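PDB 3G02: epoxide hydrolase, which probably hydrolyses epoxides to diols, as an alpha/beta hydrolase-fold enzyme in a variant evolved for enantioselectivity. Local coordinates for residues H370-H375 with L379-E384. The protein carries 9 engineered substitutions. Residues are numbered along the deposited sequence; the frame is centred on the assembly and turned at random.
Sequences HAEGGH and LERPRE
E380 reaches the backbone of G374 through one carboxylate oxygen: G374 N donates to E380 OE1 at 2.8 Å, with an N-H...O angle of 143° and the donor lying above the carboxylate plane. Beside it the R381 chain, bent at chi2 (-58°) and again at chi3, passes along G373, its CG 3.7 Å from G373 CA. That bend lays one guanidinium face against E372, whose CG sits over its centre, 3.8 Å from R381 CZ. The carboxylate and guanidinium planes are 27° apart and stacked. E372 OE2 lies well out of the guanidinium plane, 3.9 Å from R381 NH2, so this long salt bridge is charge attraction with no N-H pointing at the oxygen. R381 NH2 instead makes a hydrogen-bonded salt bridge to E384 OE2 at 2.8 Å, skewed from both planes, which completes an E372-R381-E384 network. A water accepts weakly from R381 NE and donates to E372 O. E384 CB makes an off-centre CH-pi contact with the H370 ring, 4.2 Å from its centroid.

In the alpha/beta hydrolase fold, residues 370-375 belong to the loop between strand 362-369 and helix 377-380, carrying H375, predicted to be catalytic; its ND1 is hydrogen-bonded to D349 and its side chain lies close to D193, the predicted nucleophile.

E380 OE1 also accepts from D287 N and OE2 from F376 N, so three backbone N-H groups hold this carboxylate. H370 is positioned by a hydrogen bond between its NE2 and D388 and by stacking on F346.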
ATOM      1  N   HIS A 370      12.130 -27.110  11.771  1.00 18.15           N
ATOM      2  CA  HIS A 370      13.505 -26.723  11.500  1.00 17.78           C
ATOM      3  C   HIS A 370      13.923 -25.586  12.412  1.00 17.78           C
ATOM      4  O   HIS A 370      13.096 -24.766  12.814  1.00 17.86           O
ATOM      5  CB  HIS A 370      13.683 -26.370  10.026  1.00 17.50           C
ATOM      6  CG  HIS A 370      13.398 -27.516   9.110  1.00 16.39           C
ATOM      7  ND1 HIS A 370      14.313 -28.515   8.863  1.00 16.46           N
ATOM      8  CD2 HIS A 370      12.281 -27.848   8.420  1.00 15.91           C
ATOM      9  CE1 HIS A 370      13.781 -29.403   8.042  1.00 15.67           C
ATOM     10  NE2 HIS A 370      12.549 -29.021   7.759  1.00 15.01           N
ATOM     11  N   ALA A 371      15.209 -25.568  12.750  1.00 17.95           N
ATOM     12  CA  ALA A 371      15.759 -24.605  13.697  1.00 18.08           C
ATOM     13  C   ALA A 371      15.975 -23.228  13.079  1.00 18.15           C
ATOM     14  O   ALA A 371      15.996 -22.219  13.790  1.00 18.49           O
ATOM     15  CB  ALA A 371      17.061 -25.129  14.283  1.00 18.20           C
ATOM     16  N   GLU A 372      16.146 -23.192  11.759  1.00 17.85           N
ATOM     17  CA  GLU A 372      16.382 -21.936  11.047  1.00 17.81           C
ATOM     18  C   GLU A 372      15.686 -21.882   9.688  1.00 16.36           C
ATOM     19  O   GLU A 372      15.165 -22.887   9.198  1.00 16.25           O
ATOM     20  CB  GLU A 372      17.882 -21.621  10.927  1.00 18.13           C
ATOM     21  CG  GLU A 372      18.790 -22.768  10.512  1.00 20.03           C
ATOM     22  CD  GLU A 372      20.253 -22.528  10.893  1.00 20.06           C
ATOM     23  OE1 GLU A 372      20.627 -21.370  11.179  1.00 23.70           O
ATOM     24  OE2 GLU A 372      21.035 -23.503  10.906  1.00 24.45           O
ATOM     25  N   GLY A 373      15.677 -20.692   9.094  1.00 14.83           N
ATOM     26  CA  GLY A 373      15.004 -20.473   7.822  1.00 13.39           C
ATOM     27  C   GLY A 373      13.773 -19.600   7.953  1.00 12.16           C
ATOM     28  O   GLY A 373      13.017 -19.699   8.925  1.00 11.64           O
ATOM     29  N   GLY A 374      13.574 -18.742   6.957  1.00 11.32           N
ATOM     30  CA  GLY A 374      12.430 -17.847   6.918  1.00 10.62           C
ATOM     31  C   GLY A 374      11.390 -18.262   5.897  1.00 10.08           C
ATOM     32  O   GLY A 374      11.185 -19.450   5.634  1.00  9.65           O
ATOM     33  N   HIS A 375      10.743 -17.264   5.308  1.00  9.50           N
ATOM     34  CA  HIS A 375       9.606 -17.491   4.426  1.00  9.67           C
ATOM     35  C   HIS A 375       9.948 -18.130   3.082  1.00  9.72           C
ATOM     36  O   HIS A 375       9.184 -18.956   2.572  1.00  9.60           O
ATOM     37  CB  HIS A 375       8.875 -16.174   4.189  1.00  9.35           C
ATOM     38  CG  HIS A 375       7.760 -16.283   3.202  1.00  9.42           C
ATOM     39  ND1 HIS A 375       6.566 -16.901   3.500  1.00  9.29           N
ATOM     40  CD2 HIS A 375       7.664 -15.870   1.917  1.00  9.80           C
ATOM     41  CE1 HIS A 375       5.777 -16.855   2.441  1.00  9.63           C
ATOM     42  NE2 HIS A 375       6.419 -16.235   1.467  1.00  9.76           N
ATOM     43  N   LEU A 379      14.448 -21.022  -1.418  1.00 11.76           N
ATOM     44  CA  LEU A 379      15.664 -20.226  -1.603  1.00 11.95           C
ATOM     45  C   LEU A 379      16.613 -20.305  -0.417  1.00 11.61           C
ATOM     46  O   LEU A 379      17.831 -20.348  -0.590  1.00 11.91           O
ATOM     47  CB  LEU A 379      15.317 -18.752  -1.839  1.00 12.53           C
ATOM     48  CG  LEU A 379      14.747 -18.290  -3.174  1.00 13.29           C
ATOM     49  CD1 LEU A 379      14.568 -16.785  -3.138  1.00 14.17           C
ATOM     50  CD2 LEU A 379      15.657 -18.686  -4.327  1.00 13.34           C
ATOM     51  N   GLU A 380      16.051 -20.286   0.789  1.00 10.78           N
ATOM     52  CA  GLU A 380      16.838 -20.159   2.011  1.00 10.66           C
ATOM     53  C   GLU A 380      17.367 -21.497   2.496  1.00 10.95           C
ATOM     54  O   GLU A 380      18.526 -21.597   2.915  1.00 11.12           O
ATOM     55  CB  GLU A 380      15.989 -19.539   3.117  1.00 10.05           C
ATOM     56  CG  GLU A 380      15.600 -18.092   2.896  1.00 10.12           C
ATOM     57  CD  GLU A 380      14.801 -17.553   4.054  1.00  9.87           C
ATOM     58  OE1 GLU A 380      15.333 -17.533   5.182  1.00 10.58           O
ATOM     59  OE2 GLU A 380      13.637 -17.162   3.841  1.00  9.60           O
ATOM     60  N   ARG A 381      16.504 -22.513   2.454  1.00 10.93           N
ATOM     61  CA  ARG A 381      16.818 -23.838   2.990  1.00 11.14           C
ATOM     62  C   ARG A 381      16.477 -24.934   1.976  1.00 10.94           C
ATOM     63  O   ARG A 381      15.712 -25.852   2.294  1.00 10.48           O
ATOM     64  CB  ARG A 381      16.053 -24.086   4.303  1.00 11.44           C
ATOM     65  CG  ARG A 381      16.157 -22.986   5.366  1.00 12.96           C
ATOM     66  CD  ARG A 381      17.594 -22.696   5.792  1.00 16.55           C
ATOM     67  NE  ARG A 381      18.244 -23.851   6.401  1.00 18.68           N
ATOM     68  CZ  ARG A 381      19.485 -23.849   6.885  1.00 20.43           C
ATOM     69  NH1 ARG A 381      20.227 -22.751   6.841  1.00 21.37           N
ATOM     70  NH2 ARG A 381      19.985 -24.953   7.417  1.00 21.08           N
ATOM     71  N   PRO A 382      17.050 -24.855   0.759  1.00 10.97           N
ATOM     72  CA  PRO A 382      16.677 -25.817  -0.279  1.00 11.12           C
ATOM     73  C   PRO A 382      16.956 -27.272   0.099  1.00 11.51           C
ATOM     74  O   PRO A 382      16.148 -28.144  -0.204  1.00 11.33           O
ATOM     75  CB  PRO A 382      17.533 -25.396  -1.480  1.00 11.10           C
ATOM     76  CG  PRO A 382      18.674 -24.625  -0.889  1.00 11.05           C
ATOM     77  CD  PRO A 382      18.064 -23.902   0.270  1.00 10.89           C
ATOM     78  N   ARG A 383      18.077 -27.533   0.768  1.00 11.62           N
ATOM     79  CA  ARG A 383      18.394 -28.903   1.171  1.00 12.04           C
ATOM     80  C   ARG A 383      17.347 -29.472   2.123  1.00 12.02           C
ATOM     81  O   ARG A 383      16.898 -30.607   1.956  1.00 12.18           O
ATOM     82  CB  ARG A 383      19.784 -28.978   1.798  1.00 12.30           C
ATOM     83  CG  ARG A 383      20.896 -28.935   0.772  1.00 14.70           C
ATOM     84  CD  ARG A 383      22.276 -28.929   1.416  1.00 18.16           C
ATOM     85  NE  ARG A 383      23.320 -29.163   0.419  1.00 20.88           N
ATOM     86  CZ  ARG A 383      23.797 -28.237  -0.411  1.00 22.30           C
ATOM     87  NH1 ARG A 383      23.328 -26.995  -0.378  1.00 23.47           N
ATOM     88  NH2 ARG A 383      24.744 -28.556  -1.283  1.00 22.91           N
ATOM     89  N   GLU A 384      16.951 -28.667   3.102  1.00 12.02           N
ATOM     90  CA  GLU A 384      15.964 -29.076   4.094  1.00 12.16           C
ATOM     91  C   GLU A 384      14.599 -29.329   3.457  1.00 12.13           C
ATOM     92  O   GLU A 384      13.958 -30.346   3.729  1.00 12.02           O
ATOM     93  CB  GLU A 384      15.849 -28.027   5.206  1.00 12.60           C
ATOM     94  CG  GLU A 384      17.019 -28.009   6.187  1.00 14.59           C
ATOM     95  CD  GLU A 384      18.261 -27.293   5.663  1.00 17.56           C
ATOM     96  OE1 GLU A 384      18.204 -26.619   4.605  1.00 17.67           O
ATOM     97  OE2 GLU A 384      19.313 -27.408   6.323  1.00 20.21           O
TER
HETATM   98  O   HOH W   1      16.375 -25.424   8.139  1.00 27.43           O